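Local coordinates for protein aldo-keto reductase AKR2E4 (Bombyx mori, PDB 3WCZ) that reduces 3-dehydroecdysone with NADPH as cosubstrate and may help regulate molting in the silkworm, at residues Ser33-Ile45 with Asp60-Asn74. Sequence-based numbering, arbitrary orientation. Where two conformers were deposited one is given.
Sequences SIDEVRQAVYWAI and DEEQVGQGIAEAIAN
Arg38 NH1 reaches Glu70 OE1 across the helix pair at 2.9 Å, close to the guanidinium plane and on the carboxylate's syn lone pair. The two planes are 65° apart. The arginine chain bends at chi3 (61°), which turns the guanidinium back along its own helix. There Arg38 NE and NH2 grip Asp35 side-on, with Arg38 NE 2.8 Å from Asp35 OD1. Changing Arg38 to a leucine would probably leave Asp35 and Glu70 without their shared cation. A water links Asp35 OD1 with Gln63 NE2 and Gln66 OE1. Farther along, Asn74 ND2 donates an almost straight bond (177°) to Tyr42 OH, 2.9 Å away. The Tyr42 ring turns its CD1/CE1 edge to the backbone at Glu70 and Ala71. Helices 35-46 and 61-73 are neighbours on the outside of the aldo-keto reductase (beta/alpha)8 barrel, joined through strand 51-53. The axes of the two segments approach to 7.4 Å. Gly67 allows this: a side chain there would collide with Arg38 O and Val41. On the barrel side, Val37 CG1 meets Val64 CG2 at 3.9 Å, and Ile45 CD1 rests on Ala71 CB. Val41 also touches Leu21. Ile34 CD1 covers Asp60 CB at 3.8 Å, near the probable proton donor Tyr58.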
ATOM      1  N   SER A  33     -20.403  -0.582  -6.530  1.00 23.24           N
ATOM      2  CA  SER A  33     -20.036  -1.308  -7.743  1.00 22.78           C
ATOM      3  C   SER A  33     -18.612  -0.945  -8.118  1.00 17.46           C
ATOM      4  O   SER A  33     -18.125   0.132  -7.762  1.00 18.29           O
ATOM      5  CB  SER A  33     -20.965  -0.988  -8.916  1.00 28.44           C
ATOM      6  OG  SER A  33     -20.466   0.092  -9.689  1.00 35.75           O
ATOM      7  N   ILE A  34     -17.967  -1.821  -8.873  1.00 14.01           N
ATOM      8  CA  ILE A  34     -16.540  -1.685  -9.112  1.00 14.98           C
ATOM      9  C   ILE A  34     -16.201  -0.418  -9.916  1.00 13.96           C
ATOM     10  O   ILE A  34     -15.070   0.089  -9.830  1.00 11.03           O
ATOM     11  CB  ILE A  34     -15.974  -2.954  -9.767  1.00 15.62           C
ATOM     12  CG1 ILE A  34     -14.476  -3.098  -9.477  1.00 18.23           C
ATOM     13  CG2 ILE A  34     -16.278  -2.969 -11.251  1.00 17.54           C
ATOM     14  CD1 ILE A  34     -13.976  -4.521  -9.737  1.00 22.15           C
ATOM     15  N   ASP A  35     -17.147   0.127 -10.681  1.00 12.91           N
ATOM     16  CA  ASP A  35     -16.885   1.352 -11.431  1.00 12.33           C
ATOM     17  C   ASP A  35     -16.516   2.496 -10.502  1.00 10.82           C
ATOM     18  O   ASP A  35     -15.877   3.470 -10.933  1.00 10.81           O
ATOM     19  CB  ASP A  35     -18.104   1.728 -12.283  1.00 12.30           C
ATOM     20  CG  ASP A  35     -17.821   2.878 -13.240  1.00 12.50           C
ATOM     21  OD1 ASP A  35     -16.887   2.748 -14.066  1.00 12.57           O
ATOM     22  OD2 ASP A  35     -18.524   3.906 -13.163  1.00 15.16           O
ATOM     23  N   GLU A  36     -16.911   2.415  -9.233  1.00 11.61           N
ATOM     24  CA  GLU A  36     -16.524   3.476  -8.301  1.00 10.84           C
ATOM     25  C   GLU A  36     -15.006   3.589  -8.150  1.00 11.10           C
ATOM     26  O   GLU A  36     -14.515   4.635  -7.748  1.00 10.71           O
ATOM     27  CB  GLU A  36     -17.146   3.260  -6.924  1.00 14.72           C
ATOM     28  CG  GLU A  36     -16.545   2.067  -6.162  1.00 18.67           C
ATOM     29  CD  GLU A  36     -17.008   1.992  -4.713  1.00 21.95           C
ATOM     30  OE1 GLU A  36     -17.780   2.889  -4.283  1.00 27.94           O
ATOM     31  OE2 GLU A  36     -16.602   1.026  -4.016  1.00 20.63           O
ATOM     32  N   VAL A  37     -14.269   2.543  -8.471  1.00 10.94           N
ATOM     33  CA  VAL A  37     -12.816   2.603  -8.413  1.00 11.44           C
ATOM     34  C   VAL A  37     -12.290   3.486  -9.535  1.00 10.29           C
ATOM     35  O   VAL A  37     -11.369   4.261  -9.324  1.00  9.77           O
ATOM     36  CB  VAL A  37     -12.213   1.180  -8.491  1.00 10.92           C
ATOM     37  CG1 VAL A  37     -10.703   1.243  -8.625  1.00 10.32           C
ATOM     38  CG2 VAL A  37     -12.617   0.353  -7.260  1.00 12.16           C
ATOM     39  N   ARG A  38     -12.840   3.378 -10.742  1.00  9.24           N
ATOM     40  CA  ARG A  38     -12.465   4.254 -11.835  1.00 10.33           C
ATOM     41  C   ARG A  38     -12.710   5.697 -11.432  1.00 10.18           C
ATOM     42  O   ARG A  38     -11.832   6.563 -11.556  1.00  9.83           O
ATOM     43  CB  ARG A  38     -13.263   3.919 -13.107  1.00  9.61           C
ATOM     44  CG  ARG A  38     -13.085   4.929 -14.222  1.00 10.01           C
ATOM     45  CD  ARG A  38     -14.189   4.827 -15.310  1.00 10.63           C
ATOM     46  NE  ARG A  38     -15.496   5.080 -14.705  1.00 11.83           N
ATOM     47  CZ  ARG A  38     -15.901   6.274 -14.312  1.00 12.41           C
ATOM     48  NH1 ARG A  38     -15.172   7.352 -14.541  1.00 14.36           N
ATOM     49  NH2 ARG A  38     -17.058   6.391 -13.689  1.00 14.18           N
ATOM     50  N   GLN A  39     -13.894   5.966 -10.886  1.00  9.98           N
ATOM     51  CA  GLN A  39     -14.227   7.322 -10.474  1.00 10.78           C
ATOM     52  C   GLN A  39     -13.312   7.812  -9.353  1.00  8.02           C
ATOM     53  O   GLN A  39     -12.896   8.973  -9.356  1.00  9.45           O
ATOM     54  CB  GLN A  39     -15.696   7.367 -10.034  1.00 11.31           C
ATOM     55  CG  GLN A  39     -16.208   8.779  -9.732  1.00 13.35           C
ATOM     56  CD  GLN A  39     -16.160   9.668 -10.963  1.00 19.85           C
ATOM     57  OE1 GLN A  39     -16.773   9.350 -11.985  1.00 27.56           O
ATOM     58  NE2 GLN A  39     -15.396  10.754 -10.900  1.00 19.85           N
ATOM     59  N   ALA A  40     -13.000   6.935  -8.397  1.00  8.57           N
ATOM     60  CA  ALA A  40     -12.130   7.312  -7.280  1.00  8.73           C
ATOM     61  C   ALA A  40     -10.730   7.676  -7.769  1.00  8.11           C
ATOM     62  O   ALA A  40     -10.133   8.634  -7.300  1.00  8.83           O
ATOM     63  CB  ALA A  40     -12.040   6.183  -6.296  1.00  9.66           C
ATOM     64  N   VAL A  41     -10.192   6.879  -8.688  1.00  8.47           N
ATOM     65  CA  VAL A  41      -8.878   7.176  -9.265  1.00  8.76           C
ATOM     66  C   VAL A  41      -8.878   8.537  -9.942  1.00  8.74           C
ATOM     67  O   VAL A  41      -7.959   9.354  -9.747  1.00  8.56           O
ATOM     68  CB  VAL A  41      -8.437   6.060 -10.229  1.00  8.87           C
ATOM     69  CG1 VAL A  41      -7.248   6.490 -11.096  1.00  9.52           C
ATOM     70  CG2 VAL A  41      -8.079   4.830  -9.421  1.00  8.06           C
ATOM     71  N   TYR A  42      -9.911   8.798 -10.731  1.00  8.93           N
ATOM     72  CA  TYR A  42     -10.035  10.101 -11.371  1.00 10.27           C
ATOM     73  C   TYR A  42     -10.109  11.247 -10.362  1.00  9.30           C
ATOM     74  O   TYR A  42      -9.385  12.224 -10.454  1.00  9.69           O
ATOM     75  CB  TYR A  42     -11.248  10.125 -12.299  1.00 10.66           C
ATOM     76  CG  TYR A  42     -11.304  11.378 -13.131  1.00 10.53           C
ATOM     77  CD1 TYR A  42     -10.690  11.424 -14.371  1.00 11.14           C
ATOM     78  CD2 TYR A  42     -11.916  12.534 -12.647  1.00 11.82           C
ATOM     79  CE1 TYR A  42     -10.697  12.577 -15.134  1.00 11.80           C
ATOM     80  CE2 TYR A  42     -11.932  13.687 -13.401  1.00 11.84           C
ATOM     81  CZ  TYR A  42     -11.334  13.692 -14.651  1.00 12.73           C
ATOM     82  OH  TYR A  42     -11.341  14.834 -15.426  1.00 16.23           O
ATOM     83  N   TRP A  43     -10.998  11.114  -9.381  1.00  8.93           N
ATOM     84  CA  TRP A  43     -11.139  12.138  -8.370  1.00  8.68           C
ATOM     85  C   TRP A  43      -9.831  12.373  -7.589  1.00  8.57           C
ATOM     86  O   TRP A  43      -9.485  13.499  -7.227  1.00  9.11           O
ATOM     87  CB  TRP A  43     -12.238  11.757  -7.390  1.00  9.48           C
ATOM     88  CG  TRP A  43     -13.617  12.093  -7.829  1.00 12.21           C
ATOM     89  CD1 TRP A  43     -13.982  13.061  -8.718  1.00 12.43           C
ATOM     90  CD2 TRP A  43     -14.829  11.492  -7.347  1.00 12.36           C
ATOM     91  NE1 TRP A  43     -15.361  13.113  -8.812  1.00 14.34           N
ATOM     92  CE2 TRP A  43     -15.901  12.159  -7.991  1.00 13.15           C
ATOM     93  CE3 TRP A  43     -15.116  10.457  -6.454  1.00 10.34           C
ATOM     94  CZ2 TRP A  43     -17.233  11.816  -7.770  1.00 14.60           C
ATOM     95  CZ3 TRP A  43     -16.451  10.125  -6.225  1.00 13.70           C
ATOM     96  CH2 TRP A  43     -17.486  10.802  -6.884  1.00 12.53           C
ATOM     97  N   ALA A  44      -9.126  11.282  -7.286  1.00  8.48           N
ATOM     98  CA  ALA A  44      -7.870  11.388  -6.549  1.00  8.49           C
ATOM     99  C   ALA A  44      -6.868  12.195  -7.348  1.00  8.48           C
ATOM    100  O   ALA A  44      -6.257  13.125  -6.837  1.00  8.47           O
ATOM    101  CB  ALA A  44      -7.324  10.014  -6.215  1.00  9.37           C
ATOM    102  N   ILE A  45      -6.691  11.851  -8.616  1.00  8.44           N
ATOM    103  CA  ILE A  45      -5.762  12.613  -9.440  1.00  9.01           C
ATOM    104  C   ILE A  45      -6.183  14.080  -9.541  1.00  9.81           C
ATOM    105  O   ILE A  45      -5.352  14.971  -9.445  1.00  9.33           O
ATOM    106  CB  ILE A  45      -5.616  11.956 -10.826  1.00  9.37           C
ATOM    107  CG1 ILE A  45      -4.991  10.555 -10.677  1.00  9.25           C
ATOM    108  CG2 ILE A  45      -4.791  12.832 -11.769  1.00 11.65           C
ATOM    109  CD1 ILE A  45      -5.036   9.707 -11.935  1.00 10.08           C
ATOM    110  N   ASP A  60      -9.437  -5.175 -10.238  1.00 10.26           N
ATOM    111  CA  ASP A  60      -9.891  -3.831 -10.630  1.00 10.86           C
ATOM    112  C   ASP A  60      -8.820  -3.025 -11.334  1.00 10.31           C
ATOM    113  O   ASP A  60      -8.953  -1.815 -11.459  1.00 10.24           O
ATOM    114  CB  ASP A  60     -10.534  -3.032  -9.465  1.00  9.72           C
ATOM    115  CG  ASP A  60      -9.579  -2.703  -8.334  1.00 10.14           C
ATOM    116  OD1 ASP A  60      -8.348  -2.889  -8.437  1.00 10.60           O
ATOM    117  OD2 ASP A  60     -10.116  -2.176  -7.316  1.00 10.10           O
ATOM    118  N   GLU A  61      -7.772  -3.674 -11.833  1.00  9.10           N
ATOM    119  CA  GLU A  61      -6.778  -2.958 -12.624  1.00  9.84           C
ATOM    120  C   GLU A  61      -7.401  -2.297 -13.844  1.00  9.10           C
ATOM    121  O   GLU A  61      -6.957  -1.223 -14.280  1.00  9.48           O
ATOM    122  CB  GLU A  61      -5.599  -3.868 -13.020  1.00  8.70           C
ATOM    123  CG  GLU A  61      -4.637  -4.162 -11.862  1.00  9.30           C
ATOM    124  CD  GLU A  61      -3.710  -5.317 -12.136  1.00 10.40           C
ATOM    125  OE1 GLU A  61      -4.171  -6.300 -12.751  1.00 11.01           O
ATOM    126  OE2 GLU A  61      -2.537  -5.235 -11.722  1.00  9.23           O
ATOM    127  N   GLU A  62      -8.434  -2.937 -14.405  1.00 10.20           N
ATOM    128  CA  GLU A  62      -9.091  -2.347 -15.554  1.00 10.98           C
ATOM    129  C   GLU A  62      -9.708  -0.992 -15.190  1.00 10.04           C
ATOM    130  O   GLU A  62      -9.570  -0.015 -15.944  1.00 10.16           O
ATOM    131  CB  GLU A  62     -10.166  -3.310 -16.082  1.00 15.41           C
ATOM    132  CG  GLU A  62     -11.097  -2.742 -17.150  1.00 21.38           C
ATOM    133  CD  GLU A  62     -12.127  -3.769 -17.635  1.00 29.12           C
ATOM    134  OE1 GLU A  62     -12.088  -4.934 -17.171  1.00 35.81           O
ATOM    135  OE2 GLU A  62     -12.961  -3.418 -18.495  1.00 24.64           O
ATOM    136  N   GLN A  63     -10.372  -0.921 -14.041  1.00 10.10           N
ATOM    137  CA  GLN A  63     -10.990   0.318 -13.577  1.00  9.90           C
ATOM    138  C   GLN A  63      -9.922   1.376 -13.269  1.00 10.51           C
ATOM    139  O   GLN A  63     -10.078   2.552 -13.596  1.00  9.23           O
ATOM    140  CB  GLN A  63     -11.828   0.081 -12.332  1.00  9.67           C
ATOM    141  CG  GLN A  63     -13.179  -0.559 -12.591  1.00 14.20           C
ATOM    142  CD  GLN A  63     -13.080  -1.954 -13.167  1.00 13.56           C
ATOM    143  OE1 GLN A  63     -12.268  -2.770 -12.744  1.00 13.18           O
ATOM    144  NE2 GLN A  63     -13.917  -2.236 -14.167  1.00 18.05           N
ATOM    145  N   VAL A  64      -8.834   0.964 -12.624  1.00  8.56           N
ATOM    146  CA  VAL A  64      -7.729   1.868 -12.376  1.00  8.83           C
ATOM    147  C   VAL A  64      -7.197   2.424 -13.693  1.00 10.18           C
ATOM    148  O   VAL A  64      -6.956   3.621 -13.819  1.00  9.48           O
ATOM    149  CB  VAL A  64      -6.629   1.170 -11.567  1.00  8.84           C
ATOM    150  CG1 VAL A  64      -5.423   2.060 -11.465  1.00  9.26           C
ATOM    151  CG2 VAL A  64      -7.129   0.781 -10.195  1.00  8.75           C
ATOM    152  N   GLY A  65      -7.032   1.548 -14.678  1.00  9.05           N
ATOM    153  CA  GLY A  65      -6.590   1.980 -15.978  1.00 10.74           C
ATOM    154  C   GLY A  65      -7.544   2.924 -16.661  1.00  9.46           C
ATOM    155  O   GLY A  65      -7.122   3.857 -17.324  1.00  9.97           O
ATOM    156  N   GLN A  66      -8.839   2.679 -16.507  1.00  9.38           N
ATOM    157  CA  GLN A  66      -9.865   3.580 -17.054  1.00 10.18           C
ATOM    158  C   GLN A  66      -9.748   4.973 -16.430  1.00  9.38           C
ATOM    159  O   GLN A  66      -9.825   5.967 -17.142  1.00 11.18           O
ATOM    160  CB  GLN A  66     -11.284   3.006 -16.852  1.00  9.90           C
ATOM    161  CG  GLN A  66     -11.587   1.792 -17.710  1.00 12.41           C
ATOM    162  CD  GLN A  66     -12.858   1.079 -17.241  1.00 11.85           C
ATOM    163  OE1 GLN A  66     -13.320   1.234 -16.112  1.00 11.87           O
ATOM    164  NE2 GLN A  66     -13.439   0.283 -18.136  1.00 13.97           N
ATOM    165  N   GLY A  67      -9.590   5.036 -15.113  1.00  8.87           N
ATOM    166  CA  GLY A  67      -9.472   6.299 -14.411  1.00  8.62           C
ATOM    167  C   GLY A  67      -8.232   7.061 -14.801  1.00  9.09           C
ATOM    168  O   GLY A  67      -8.282   8.269 -15.042  1.00  9.97           O
ATOM    169  N   ILE A  68      -7.105   6.359 -14.899  1.00  9.22           N
ATOM    170  CA  ILE A  68      -5.849   6.959 -15.343  1.00  8.92           C
ATOM    171  C   ILE A  68      -6.001   7.502 -16.756  1.00  9.42           C
ATOM    172  O   ILE A  68      -5.589   8.624 -17.049  1.00  9.64           O
ATOM    173  CB  ILE A  68      -4.699   5.964 -15.292  1.00  8.76           C
ATOM    174  CG1 ILE A  68      -4.353   5.658 -13.827  1.00 10.02           C
ATOM    175  CG2 ILE A  68      -3.496   6.460 -16.075  1.00  9.46           C
ATOM    176  CD1 ILE A  68      -3.397   4.532 -13.640  1.00 12.17           C
ATOM    177  N   ALA A  69      -6.601   6.699 -17.632  0.95  9.08           N
ATOM    178  CA  ALA A  69      -6.728   7.112 -19.026  0.95  9.50           C
ATOM    179  C   ALA A  69      -7.587   8.366 -19.138  0.95 10.44           C
ATOM    180  O   ALA A  69      -7.291   9.272 -19.922  0.95 11.65           O
ATOM    181  CB  ALA A  69      -7.305   5.989 -19.867  0.95 11.17           C
ATOM    182  N   GLU A  70      -8.652   8.428 -18.347  1.00 10.44           N
ATOM    183  CA  GLU A  70      -9.518   9.613 -18.358  1.00 11.29           C
ATOM    184  C   GLU A  70      -8.797  10.847 -17.808  1.00 11.10           C
ATOM    185  O   GLU A  70      -8.919  11.946 -18.350  1.00 11.02           O
ATOM    186  CB  GLU A  70     -10.807   9.356 -17.565  1.00 12.19           C
ATOM    187  CG  GLU A  70     -11.759   8.426 -18.278  1.00 14.63           C
ATOM    188  CD  GLU A  70     -12.913   7.925 -17.420  1.00 18.25           C
ATOM    189  OE1 GLU A  70     -12.874   8.067 -16.181  1.00 20.06           O
ATOM    190  OE2 GLU A  70     -13.848   7.327 -18.014  1.00 27.12           O
ATOM    191  N   ALA A  71      -7.996  10.668 -16.758  1.00  9.45           N
ATOM    192  CA  ALA A  71      -7.249  11.780 -16.200  1.00  9.79           C
ATOM    193  C   ALA A  71      -6.232  12.318 -17.213  1.00 10.61           C
ATOM    194  O   ALA A  71      -6.024  13.524 -17.323  1.00 11.14           O
ATOM    195  CB  ALA A  71      -6.555  11.356 -14.913  1.00 10.26           C
ATOM    196  N   ILE A  72      -5.551  11.420 -17.922  1.00 10.94           N
ATOM    197  CA  ILE A  72      -4.593  11.818 -18.934  1.00 10.87           C
ATOM    198  C   ILE A  72      -5.303  12.491 -20.120  1.00 10.45           C
ATOM    199  O   ILE A  72      -4.870  13.565 -20.563  1.00 11.38           O
ATOM    200  CB  ILE A  72      -3.742  10.614 -19.369  1.00  9.19           C
ATOM    201  CG1 ILE A  72      -2.793  10.203 -18.242  1.00 11.97           C
ATOM    202  CG2 ILE A  72      -2.925  10.909 -20.636  1.00 12.55           C
ATOM    203  CD1 ILE A  72      -2.043   8.872 -18.521  1.00 11.92           C
ATOM    204  N   ALA A  73      -6.396  11.911 -20.575  1.00 11.00           N
ATOM    205  CA  ALA A  73      -7.107  12.444 -21.738  1.00 10.64           C
ATOM    206  C   ALA A  73      -7.735  13.796 -21.455  1.00 12.88           C
ATOM    207  O   ALA A  73      -7.882  14.615 -22.367  1.00 14.61           O
ATOM    208  CB  ALA A  73      -8.160  11.459 -22.234  1.00 13.98           C
ATOM    209  N   ASN A  74      -8.095  14.047 -20.200  1.00 13.12           N
ATOM    210  CA  ASN A  74      -8.712  15.315 -19.839  1.00 13.16           C
ATOM    211  C   ASN A  74      -7.676  16.340 -19.434  1.00 13.45           C
ATOM    212  O   ASN A  74      -8.039  17.465 -19.072  1.00 17.19           O
ATOM    213  CB  ASN A  74      -9.731  15.154 -18.716  1.00 12.24           C
ATOM    214  CG  ASN A  74     -11.020  14.516 -19.177  1.00 14.78           C
ATOM    215  OD1 ASN A  74     -11.242  14.294 -20.373  1.00 18.53           O
ATOM    216  ND2 ASN A  74     -11.892  14.221 -18.228  1.00 15.57           N
TER
HETATM  217  O   HOH W   1     -15.565   0.504 -14.725  1.00 13.95           O